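Soluble lytic murein transglycosylase (Pseudomonas aeruginosa, PDB 5OHU) cleaves the glycan strands of peptidoglycan as a lytic transglycosylase, taking part in both exolytic and endolytic turnover of the cell-wall polymer. Local coordinates at residues 476-481 with 545-550; 532-537 with 558-563; 150-153 with 158-161; 98-103 with 126-131. All coordinates share one frame; numbering follows the deposited sequence.

Contact 1 of 4, residues 476-481 with 545-550. With PO4 (phosphate ion), chain I; PO4 (phosphate ion), chain H.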
# COMPACT_ATOMS: atom_id res chain seq x y z
N MET A 476 -15.18 19.70 2.60
CA MET A 476 -15.00 20.89 3.43
C MET A 476 -15.66 20.75 4.79
O MET A 476 -16.02 21.77 5.40
CB MET A 476 -15.56 22.12 2.72
CG MET A 476 -14.91 22.42 1.38
SD MET A 476 -13.34 23.26 1.63
CE MET A 476 -13.88 24.86 2.22
N ALA A 477 -15.86 19.53 5.28
CA ALA A 477 -16.53 19.35 6.56
C ALA A 477 -15.71 19.96 7.69
O ALA A 477 -14.48 19.93 7.67
CB ALA A 477 -16.77 17.86 6.83
N HIS A 478 -16.41 20.51 8.69
CA HIS A 478 -15.79 21.11 9.87
C HIS A 478 -14.95 22.33 9.51
O HIS A 478 -13.99 22.67 10.21
CB HIS A 478 -14.96 20.08 10.64
CG HIS A 478 -15.70 18.81 10.88
ND1 HIS A 478 -16.69 18.69 11.84
CD2 HIS A 478 -15.63 17.60 10.26
CE1 HIS A 478 -17.18 17.47 11.82
NE2 HIS A 478 -16.56 16.79 10.87
N ARG A 479 -15.36 22.99 8.42
CA ARG A 479 -14.67 24.16 7.90
C ARG A 479 -14.46 25.24 8.96
O ARG A 479 -13.37 25.84 9.03
CB ARG A 479 -15.49 24.72 6.73
CG ARG A 479 -14.96 26.02 6.16
CD ARG A 479 -15.80 26.45 4.96
NE ARG A 479 -15.32 27.71 4.40
CZ ARG A 479 -15.59 28.12 3.17
NH1 ARG A 479 -16.32 27.36 2.36
NH2 ARG A 479 -15.11 29.28 2.74
N ALA A 480 -15.48 25.54 9.76
CA ALA A 480 -15.40 26.67 10.68
C ALA A 480 -14.32 26.45 11.73
O ALA A 480 -13.51 27.35 12.00
CB ALA A 480 -16.76 26.92 11.34
N THR A 481 -14.28 25.26 12.32
CA THR A 481 -13.22 24.93 13.27
C THR A 481 -11.85 24.84 12.60
O THR A 481 -10.85 25.27 13.18
CB THR A 481 -13.54 23.62 13.99
OG1 THR A 481 -14.84 23.72 14.61
CG2 THR A 481 -12.49 23.32 15.06
N ILE A 545 -11.87 11.16 18.67
CA ILE A 545 -12.73 11.04 17.49
C ILE A 545 -13.80 12.11 17.44
O ILE A 545 -14.58 12.15 16.48
CB ILE A 545 -13.43 9.67 17.37
CG1 ILE A 545 -14.37 9.42 18.55
CG2 ILE A 545 -12.43 8.53 17.21
CD1 ILE A 545 -15.38 8.34 18.24
N VAL A 546 -13.88 12.97 18.45
CA VAL A 546 -14.72 14.16 18.35
C VAL A 546 -14.00 15.14 17.43
O VAL A 546 -12.88 15.58 17.76
CB VAL A 546 -14.99 14.78 19.73
CG1 VAL A 546 -15.74 16.11 19.56
CG2 VAL A 546 -15.78 13.81 20.59
N PRO A 547 -14.58 15.50 16.28
CA PRO A 547 -13.85 16.32 15.30
C PRO A 547 -13.19 17.56 15.89
O PRO A 547 -12.00 17.80 15.65
CB PRO A 547 -14.93 16.68 14.27
CG PRO A 547 -15.92 15.54 14.37
CD PRO A 547 -15.93 15.12 15.81
N ASP A 548 -13.91 18.36 16.68
CA ASP A 548 -13.34 19.62 17.14
C ASP A 548 -12.17 19.39 18.09
O ASP A 548 -11.22 20.19 18.10
CB ASP A 548 -14.41 20.48 17.81
CG ASP A 548 -15.36 21.10 16.81
OD1 ASP A 548 -15.12 20.95 15.59
OD2 ASP A 548 -16.33 21.76 17.24
N VAL A 549 -12.23 18.34 18.91
CA VAL A 549 -11.10 18.02 19.78
C VAL A 549 -9.89 17.59 18.95
O VAL A 549 -8.75 17.98 19.23
CB VAL A 549 -11.48 16.94 20.81
CG1 VAL A 549 -10.26 16.51 21.61
CG2 VAL A 549 -12.61 17.42 21.73
N ASN A 550 -10.14 16.79 17.91
CA ASN A 550 -9.07 16.36 17.03
C ASN A 550 -8.40 17.54 16.33
O ASN A 550 -7.17 17.65 16.29
CB ASN A 550 -9.62 15.38 16.00
CG ASN A 550 -8.55 14.55 15.36
OD1 ASN A 550 -8.01 14.91 14.30
ND2 ASN A 550 -8.25 13.41 15.98
P PO4 I . -17.90 21.65 13.46
O1 PO4 I . -18.39 22.09 14.81
O2 PO4 I . -19.08 21.38 12.56
O3 PO4 I . -17.10 20.38 13.62
O4 PO4 I . -17.03 22.73 12.84
P PO4 H . -17.18 13.35 9.39
O1 PO4 H . -17.98 13.68 10.63
O2 PO4 H . -16.01 14.30 9.30
O3 PO4 H . -16.70 11.92 9.46
O4 PO4 H . -18.04 13.51 8.17

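Contact 2 of 4, residues 532-537 with 558-563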
# COMPACT_ATOMS: atom_id res chain seq x y z
N ARG A 532 -0.94 19.08 27.06
CA ARG A 532 -0.27 19.72 28.19
C ARG A 532 0.52 20.94 27.76
O ARG A 532 0.55 21.94 28.47
CB ARG A 532 0.64 18.72 28.91
CG ARG A 532 -0.09 17.51 29.48
CD ARG A 532 0.81 16.70 30.40
NE ARG A 532 0.55 15.27 30.28
CZ ARG A 532 1.22 14.44 29.48
NH1 ARG A 532 2.21 14.92 28.73
NH2 ARG A 532 0.90 13.15 29.43
N LYS A 533 1.13 20.89 26.57
CA LYS A 533 1.97 21.99 26.12
C LYS A 533 1.15 23.26 25.90
O LYS A 533 1.59 24.36 26.24
CB LYS A 533 2.69 21.60 24.83
CG LYS A 533 3.89 22.47 24.49
CD LYS A 533 4.84 22.51 25.69
CE LYS A 533 6.28 22.66 25.26
NZ LYS A 533 6.71 21.56 24.39
N PHE A 534 -0.06 23.12 25.35
CA PHE A 534 -0.86 24.29 25.01
C PHE A 534 -1.92 24.64 26.04
O PHE A 534 -2.54 25.69 25.91
CB PHE A 534 -1.54 24.09 23.65
CG PHE A 534 -0.61 24.16 22.49
CD1 PHE A 534 0.17 23.06 22.13
CD2 PHE A 534 -0.49 25.33 21.75
CE1 PHE A 534 1.03 23.11 21.05
CE2 PHE A 534 0.37 25.40 20.66
CZ PHE A 534 1.13 24.28 20.31
N GLY A 535 -2.15 23.79 27.04
CA GLY A 535 -3.28 24.02 27.91
C GLY A 535 -4.62 23.75 27.26
O GLY A 535 -5.63 24.34 27.67
N ILE A 536 -4.67 22.88 26.27
CA ILE A 536 -5.91 22.50 25.59
C ILE A 536 -6.48 21.28 26.30
O ILE A 536 -5.80 20.24 26.33
CB ILE A 536 -5.68 22.22 24.11
CG1 ILE A 536 -5.18 23.48 23.39
CG2 ILE A 536 -6.95 21.69 23.46
CD1 ILE A 536 -4.73 23.21 21.98
N PRO A 537 -7.69 21.34 26.84
CA PRO A 537 -8.23 20.21 27.62
C PRO A 537 -8.44 18.97 26.76
O PRO A 537 -8.96 19.05 25.65
CB PRO A 537 -9.56 20.74 28.15
CG PRO A 537 -9.43 22.24 28.11
CD PRO A 537 -8.58 22.52 26.90
N LEU A 558 0.54 20.40 14.67
CA LEU A 558 1.02 20.80 13.35
C LEU A 558 1.78 22.12 13.41
O LEU A 558 2.78 22.31 12.70
CB LEU A 558 -0.17 20.90 12.40
CG LEU A 558 0.07 21.20 10.92
CD1 LEU A 558 1.03 20.19 10.30
CD2 LEU A 558 -1.25 21.21 10.19
N SER A 559 1.36 23.05 14.28
CA SER A 559 2.07 24.32 14.36
C SER A 559 3.43 24.15 15.03
O SER A 559 4.35 24.91 14.72
CB SER A 559 1.22 25.36 15.10
OG SER A 559 1.26 25.13 16.49
N GLN A 560 3.57 23.19 15.94
CA GLN A 560 4.87 22.87 16.53
C GLN A 560 5.84 22.34 15.48
O GLN A 560 7.00 22.76 15.41
CB GLN A 560 4.71 21.85 17.65
CG GLN A 560 4.29 22.43 18.99
CD GLN A 560 4.19 21.37 20.08
OE1 GLN A 560 3.57 20.32 19.90
NE2 GLN A 560 4.81 21.64 21.22
N VAL A 561 5.41 21.36 14.69
CA VAL A 561 6.28 20.87 13.64
C VAL A 561 6.61 22.00 12.67
O VAL A 561 7.74 22.15 12.21
CB VAL A 561 5.62 19.67 12.93
CG1 VAL A 561 6.55 19.11 11.92
CG2 VAL A 561 5.30 18.58 13.95
N HIS A 562 5.63 22.88 12.43
CA HIS A 562 5.82 23.99 11.51
C HIS A 562 6.91 24.94 12.01
O HIS A 562 7.82 25.30 11.25
CB HIS A 562 4.46 24.70 11.35
CG HIS A 562 4.46 25.86 10.41
ND1 HIS A 562 4.25 27.15 10.84
CD2 HIS A 562 4.55 25.93 9.06
CE1 HIS A 562 4.24 27.97 9.81
NE2 HIS A 562 4.41 27.26 8.71
N SER A 563 6.85 25.36 13.28
CA SER A 563 7.92 26.26 13.72
C SER A 563 9.24 25.53 13.94
O SER A 563 10.29 26.13 13.78
CB SER A 563 7.53 27.04 14.98
OG SER A 563 6.85 26.23 15.90
O HOH W 1 5.30 18.93 22.87

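Contact 3 of 4, residues 150-153 with 158-161. With PO4 (phosphate ion), chain B.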
# COMPACT_ATOMS: atom_id res chain seq x y z
N GLU A 150 5.40 -27.33 -5.70
CA GLU A 150 6.64 -26.55 -5.66
C GLU A 150 6.34 -25.07 -5.45
O GLU A 150 7.00 -24.41 -4.64
CB GLU A 150 7.44 -26.76 -6.94
CG GLU A 150 8.82 -26.15 -6.91
CD GLU A 150 9.75 -26.80 -7.91
OE1 GLU A 150 9.76 -28.04 -7.99
OE2 GLU A 150 10.47 -26.06 -8.61
N ARG A 151 5.35 -24.54 -6.16
CA ARG A 151 4.98 -23.14 -6.00
C ARG A 151 4.53 -22.83 -4.57
O ARG A 151 4.87 -21.79 -4.01
CB ARG A 151 3.89 -22.77 -7.00
CG ARG A 151 3.42 -21.32 -6.92
CD ARG A 151 2.22 -21.05 -7.82
NE ARG A 151 1.02 -21.77 -7.40
CZ ARG A 151 0.12 -21.31 -6.53
NH1 ARG A 151 0.28 -20.12 -5.97
NH2 ARG A 151 -0.94 -22.05 -6.23
N LEU A 152 3.73 -23.71 -3.98
CA LEU A 152 3.34 -23.50 -2.60
C LEU A 152 4.48 -23.81 -1.64
O LEU A 152 4.47 -23.31 -0.50
CB LEU A 152 2.12 -24.34 -2.24
CG LEU A 152 0.88 -23.82 -2.97
CD1 LEU A 152 -0.13 -24.96 -3.17
CD2 LEU A 152 0.29 -22.69 -2.18
N TRP A 153 5.43 -24.64 -2.06
CA TRP A 153 6.55 -24.99 -1.20
C TRP A 153 7.57 -23.87 -1.15
O TRP A 153 8.16 -23.60 -0.09
CB TRP A 153 7.20 -26.30 -1.68
CG TRP A 153 8.51 -26.58 -1.01
CD1 TRP A 153 9.77 -26.29 -1.49
CD2 TRP A 153 8.71 -27.20 0.27
NE1 TRP A 153 10.72 -26.69 -0.59
CE2 TRP A 153 10.10 -27.25 0.50
CE3 TRP A 153 7.83 -27.71 1.24
CZ2 TRP A 153 10.64 -27.77 1.67
CZ3 TRP A 153 8.36 -28.23 2.40
CH2 TRP A 153 9.76 -28.26 2.61
N SER A 158 5.49 -20.30 7.15
CA SER A 158 4.81 -21.56 7.40
C SER A 158 3.48 -21.61 6.66
O SER A 158 2.73 -20.62 6.63
CB SER A 158 4.61 -21.77 8.89
OG SER A 158 5.84 -21.68 9.56
N GLN A 159 3.20 -22.73 6.05
CA GLN A 159 2.00 -22.94 5.27
C GLN A 159 0.97 -23.72 6.09
O GLN A 159 1.30 -24.38 7.07
CB GLN A 159 2.33 -23.68 3.97
CG GLN A 159 3.16 -22.89 2.94
CD GLN A 159 2.44 -21.65 2.32
OE1 GLN A 159 1.80 -20.86 3.02
NE2 GLN A 159 2.54 -21.51 1.01
N PRO A 160 -0.30 -23.64 5.71
CA PRO A 160 -1.35 -24.36 6.44
C PRO A 160 -1.18 -25.87 6.38
O PRO A 160 -0.44 -26.43 5.56
CB PRO A 160 -2.64 -23.94 5.74
CG PRO A 160 -2.31 -22.64 5.08
CD PRO A 160 -0.86 -22.73 4.69
N ALA A 161 -1.94 -26.53 7.25
CA ALA A 161 -1.88 -27.98 7.42
C ALA A 161 -2.11 -28.74 6.13
O ALA A 161 -1.43 -29.74 5.86
CB ALA A 161 -2.92 -28.40 8.46
P PO4 B . 5.05 -26.17 6.43
O1 PO4 B . 5.23 -26.34 7.92
O2 PO4 B . 5.01 -24.70 6.09
O3 PO4 B . 6.20 -26.86 5.73
O4 PO4 B . 3.76 -26.81 5.99

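Contact 4 of 4, residues 98-103 with 126-131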
# COMPACT_ATOMS: atom_id res chain seq x y z
N LEU A 98 -17.62 -18.71 3.47
CA LEU A 98 -18.49 -19.86 3.31
C LEU A 98 -17.88 -20.87 2.34
O LEU A 98 -17.98 -22.08 2.56
CB LEU A 98 -19.87 -19.41 2.83
CG LEU A 98 -20.87 -20.51 2.43
CD1 LEU A 98 -21.05 -21.55 3.52
CD2 LEU A 98 -22.22 -19.93 2.01
N LYS A 99 -17.25 -20.40 1.26
CA LYS A 99 -16.69 -21.36 0.31
C LYS A 99 -15.49 -22.07 0.91
O LYS A 99 -15.31 -23.28 0.71
CB LYS A 99 -16.29 -20.68 -1.00
CG LYS A 99 -17.46 -20.04 -1.76
CD LYS A 99 -17.01 -19.58 -3.16
CE LYS A 99 -16.67 -20.77 -4.07
NZ LYS A 99 -16.46 -20.39 -5.52
N LEU A 100 -14.66 -21.33 1.65
CA LEU A 100 -13.52 -21.95 2.32
C LEU A 100 -13.98 -23.09 3.22
O LEU A 100 -13.48 -24.22 3.12
CB LEU A 100 -12.78 -20.89 3.14
CG LEU A 100 -11.67 -21.42 4.05
CD1 LEU A 100 -10.57 -22.03 3.22
CD2 LEU A 100 -11.14 -20.28 4.94
N ARG A 101 -14.96 -22.82 4.08
CA ARG A 101 -15.44 -23.82 5.02
C ARG A 101 -16.08 -25.01 4.31
O ARG A 101 -15.81 -26.17 4.64
CB ARG A 101 -16.45 -23.18 5.95
CG ARG A 101 -15.81 -22.53 7.10
CD ARG A 101 -16.67 -21.43 7.62
NE ARG A 101 -15.89 -20.65 8.56
CZ ARG A 101 -16.30 -19.53 9.12
NH1 ARG A 101 -17.49 -19.05 8.80
NH2 ARG A 101 -15.50 -18.89 9.97
N TRP A 102 -16.93 -24.74 3.33
CA TRP A 102 -17.57 -25.83 2.60
C TRP A 102 -16.55 -26.67 1.82
O TRP A 102 -16.55 -27.90 1.92
CB TRP A 102 -18.64 -25.27 1.68
CG TRP A 102 -19.47 -26.30 1.07
CD1 TRP A 102 -20.09 -27.33 1.70
CD2 TRP A 102 -19.78 -26.42 -0.32
NE1 TRP A 102 -20.77 -28.10 0.78
CE2 TRP A 102 -20.60 -27.55 -0.47
CE3 TRP A 102 -19.43 -25.69 -1.46
CZ2 TRP A 102 -21.09 -27.97 -1.70
CZ3 TRP A 102 -19.92 -26.09 -2.68
CH2 TRP A 102 -20.74 -27.22 -2.79
N LEU A 103 -15.67 -26.01 1.05
CA LEU A 103 -14.69 -26.75 0.26
C LEU A 103 -13.80 -27.61 1.15
O LEU A 103 -13.41 -28.72 0.77
CB LEU A 103 -13.83 -25.80 -0.60
CG LEU A 103 -14.39 -25.24 -1.93
CD1 LEU A 103 -14.23 -26.21 -3.07
CD2 LEU A 103 -15.87 -24.93 -1.82
N THR A 126 -4.55 -20.06 0.59
CA THR A 126 -3.50 -21.06 0.42
C THR A 126 -4.00 -22.47 0.76
O THR A 126 -3.59 -23.44 0.12
CB THR A 126 -2.29 -20.69 1.28
OG1 THR A 126 -1.79 -19.42 0.87
CG2 THR A 126 -1.18 -21.71 1.15
N GLU A 127 -4.87 -22.59 1.76
CA GLU A 127 -5.38 -23.90 2.15
C GLU A 127 -6.11 -24.58 1.00
O GLU A 127 -5.95 -25.79 0.78
CB GLU A 127 -6.29 -23.75 3.37
CG GLU A 127 -6.84 -25.08 3.88
CD GLU A 127 -7.78 -24.90 5.07
OE1 GLU A 127 -8.22 -25.93 5.63
OE2 GLU A 127 -8.07 -23.75 5.46
N LEU A 128 -6.92 -23.83 0.26
CA LEU A 128 -7.62 -24.43 -0.87
C LEU A 128 -6.66 -24.78 -2.00
O LEU A 128 -6.79 -25.83 -2.64
CB LEU A 128 -8.72 -23.47 -1.37
CG LEU A 128 -9.81 -23.05 -0.39
CD1 LEU A 128 -10.65 -21.95 -1.02
CD2 LEU A 128 -10.70 -24.24 -0.00
N ASP A 129 -5.69 -23.90 -2.28
CA ASP A 129 -4.66 -24.21 -3.26
C ASP A 129 -3.98 -25.53 -2.93
O ASP A 129 -3.75 -26.37 -3.82
CB ASP A 129 -3.64 -23.08 -3.34
CG ASP A 129 -4.26 -21.74 -3.70
OD1 ASP A 129 -5.45 -21.70 -4.11
OD2 ASP A 129 -3.56 -20.71 -3.58
N CYS A 130 -3.69 -25.77 -1.66
CA CYS A 130 -3.04 -27.03 -1.29
C CYS A 130 -3.97 -28.22 -1.46
O CYS A 130 -3.56 -29.26 -1.99
CB CYS A 130 -2.50 -26.93 0.13
SG CYS A 130 -0.99 -25.91 0.05
N LEU A 131 -5.24 -28.07 -1.05
CA LEU A 131 -6.22 -29.12 -1.32
C LEU A 131 -6.34 -29.36 -2.82
O LEU A 131 -6.50 -30.50 -3.26
CB LEU A 131 -7.57 -28.73 -0.72
CG LEU A 131 -7.56 -28.72 0.82
CD1 LEU A 131 -8.83 -28.11 1.37
CD2 LEU A 131 -7.39 -30.14 1.31

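Contact 1 of 4, residues 476-481 with 545-550
Asp548 and Thr481 meet through OD1 and OG1, 3.0 Å apart, at the point where helix 479-488 and helix 547-564 both begin. The threonine hydroxyl is also 3.0 Å from phosphate O4 (chain I); since it has one proton to give, it can serve only one of these acceptors at a time. With OG1 anti to its own carbonyl carbon (chi1 -56°), Thr481 presents the hydroxyl to both, and its CG2 methyl lies 3.6 Å from Asp548 OD1. Three residues earlier, His478 packs on Pro547. The proline CB stands over one face of the imidazole, 3.6 Å from the centroid and 21° off the ring normal, which meets the criteria for a CH-pi contact. The rim of the same ring is turned to two anions. NE2 donates to O2 of the chain H phosphate at 3.0 Å (N-H...O 140°), while ND1 faces O3 of the chain I ion at a length so short that its exact value is doubtful. His478 also holds the N-cap position of helix 479-488, and Pro547 directly follows N-cap Val546. Two helix starts thus meet at the surface, where phosphates, probably from the crystallisation liquor, lie beside His478 and Thr481; the pairing sets the N-terminus of helix 547-564, in the lysozyme-like SLT domain, against that of helix 479-488.

Contact 2 of 4, residues 532-537 with 558-563
The Phe534 ring is met at its edge by the flat carboxamide of Gln560: CE1 lies 3.7 Å from Gln560 CD, and OE1 falls in the plane of the ring. The two planes are 75° apart, so this is no stack. Ser559 approaches the ring tip obliquely, its OG 3.9 Å from Phe534 CZ; that hydroxyl is hydrogen-bonded to Ala556 O, one turn earlier in the same helix. Phe534, the last residue of helix 524-534, also touches Ala556 of helix 547-564 and Arg489 of a loop. Gln560 stretches out from helix 547-564 with an extended chain (chi2 -178°), running alongside the phenyl group in the reverse sense. Its NE2 arrives over the Lys533 chain, 3.5 Å from CG. Lys533 is bent at chi2, chi3 and chi4, and this folds NZ back to 3.7 Å from Gln560 NE2. Both nitrogens are donors, so neither can satisfy the other; a water accepts from both, at 3.2 Å from Gln560 NE2 and, weakly, at 3.3 Å from Lys533 NZ. No direct hydrogen bond joins the segments. The chemistry therefore implies a surface junction within the SLT domain that rests on van der Waals contact and one bridging water.

Contact 3 of 4, residues 150-153 with 158-161
Gln159 reaches back to the carbonyl of Leu152 across the turn that joins helix 142-153 to helix 161-172, a helix-loop-helix connection in the all-helical N-terminal part of this Slt70-like protein. Taken in order, Ser158 comes first, its CA 3.4 Å from O2 of a phosphate that probably comes from the crystallisation liquor. The backbone N of Gln159 donates to that same oxygen at 2.7 Å, and the ion is also hydrogen-bonded to Arg184. While its backbone grips the anion, the side chain of Gln159 turns toward the preceding helix. CG lies 3.7 Å from Leu152 O, and a bend at chi2 (-65°) swings the amide toward helix 142-153; the side chain crosses that of Leu152 at about a right angle, NE2 lying 4.1 Å from CD2. The other end of the amide, OE1, makes a weak bond with Lys157 NZ. Pro160 follows at the N-cap position of helix 161-172 and rests on Thr126 of helix 126-138. The carbonyl being gripped belongs to the last turn of helix 142-153, so the glutamine serves as a side-chain donor where the helix is ending. Gln159 NE2 donates to Leu152 O at 3.0 Å, nearly straight (169°), in the carbonyl plane on a lone pair with a C=O...N angle of 134°.

Contact 4 of 4, residues 98-103 with 126-131
Leu100 brings its CD1 methyl from helix 95-108 between two neighbours on helix 126-138, 3.8 Å from Leu128 CG and 3.8 Å from Glu127 OE2. CG lies anti to the backbone N (chi1 172°), and although the CB bond runs alongside the facing helix, the branch beyond it closes on that helix. Leu128 meets it obliquely, with CD2 3.9 Å from Leu100 CD1. The glutamate crosses Leu100 at about a right angle on an extended chain, offering the leucine only van der Waals contact; its charge is engaged by Arg104, to which OE1 is salt-bridged. The axes of the two segments approach to 10.5 Å and run in broadly the same direction, 35° apart. Helix 112-118 intervenes in the chain, and the roughly parallel course of its neighbours fits the helix-on-helix solenoid typical of the N-terminal region in Slt70-like enzymes. One turn after Leu100, Leu103 supplies the second apolar touch: its CB is 3.5 Å from Leu128 CD2. Leu128 thus sets its CD2 branch against both residues of an i, i+3 pair. Leu103 further touches Phe115 and Tyr118 of the intervening helix, and Phe115 also receives Leu131. The side chain of Leu128 touches Tyr119 in the loop ahead of helix 126-138.

In the fold
The four contacts fall into two well-separated pairs. Contacts 1 and 2 share helix 547-564, one at its first turn and the other near its end; their centres are 17 Å apart and their segments alternate along the chain. Contacts 3 and 4 have centres 14 Å apart and touch directly: Leu152 CD1 packs at 3.5 Å from the sulfur SG of Cys130, which is disulfide-bonded to Cys163, and Thr126 CG2 lies 3.6 Å from Gln159 OE1. Between the pairs the centres are 45 to 52 Å apart, contacts 2 and 3 lying on opposite sides of the chain's centre. Phosphate ions, probably from the crystallisation liquor, sit at contacts 1 and 3, and one lies about 3 Å from the Glu127 side chain.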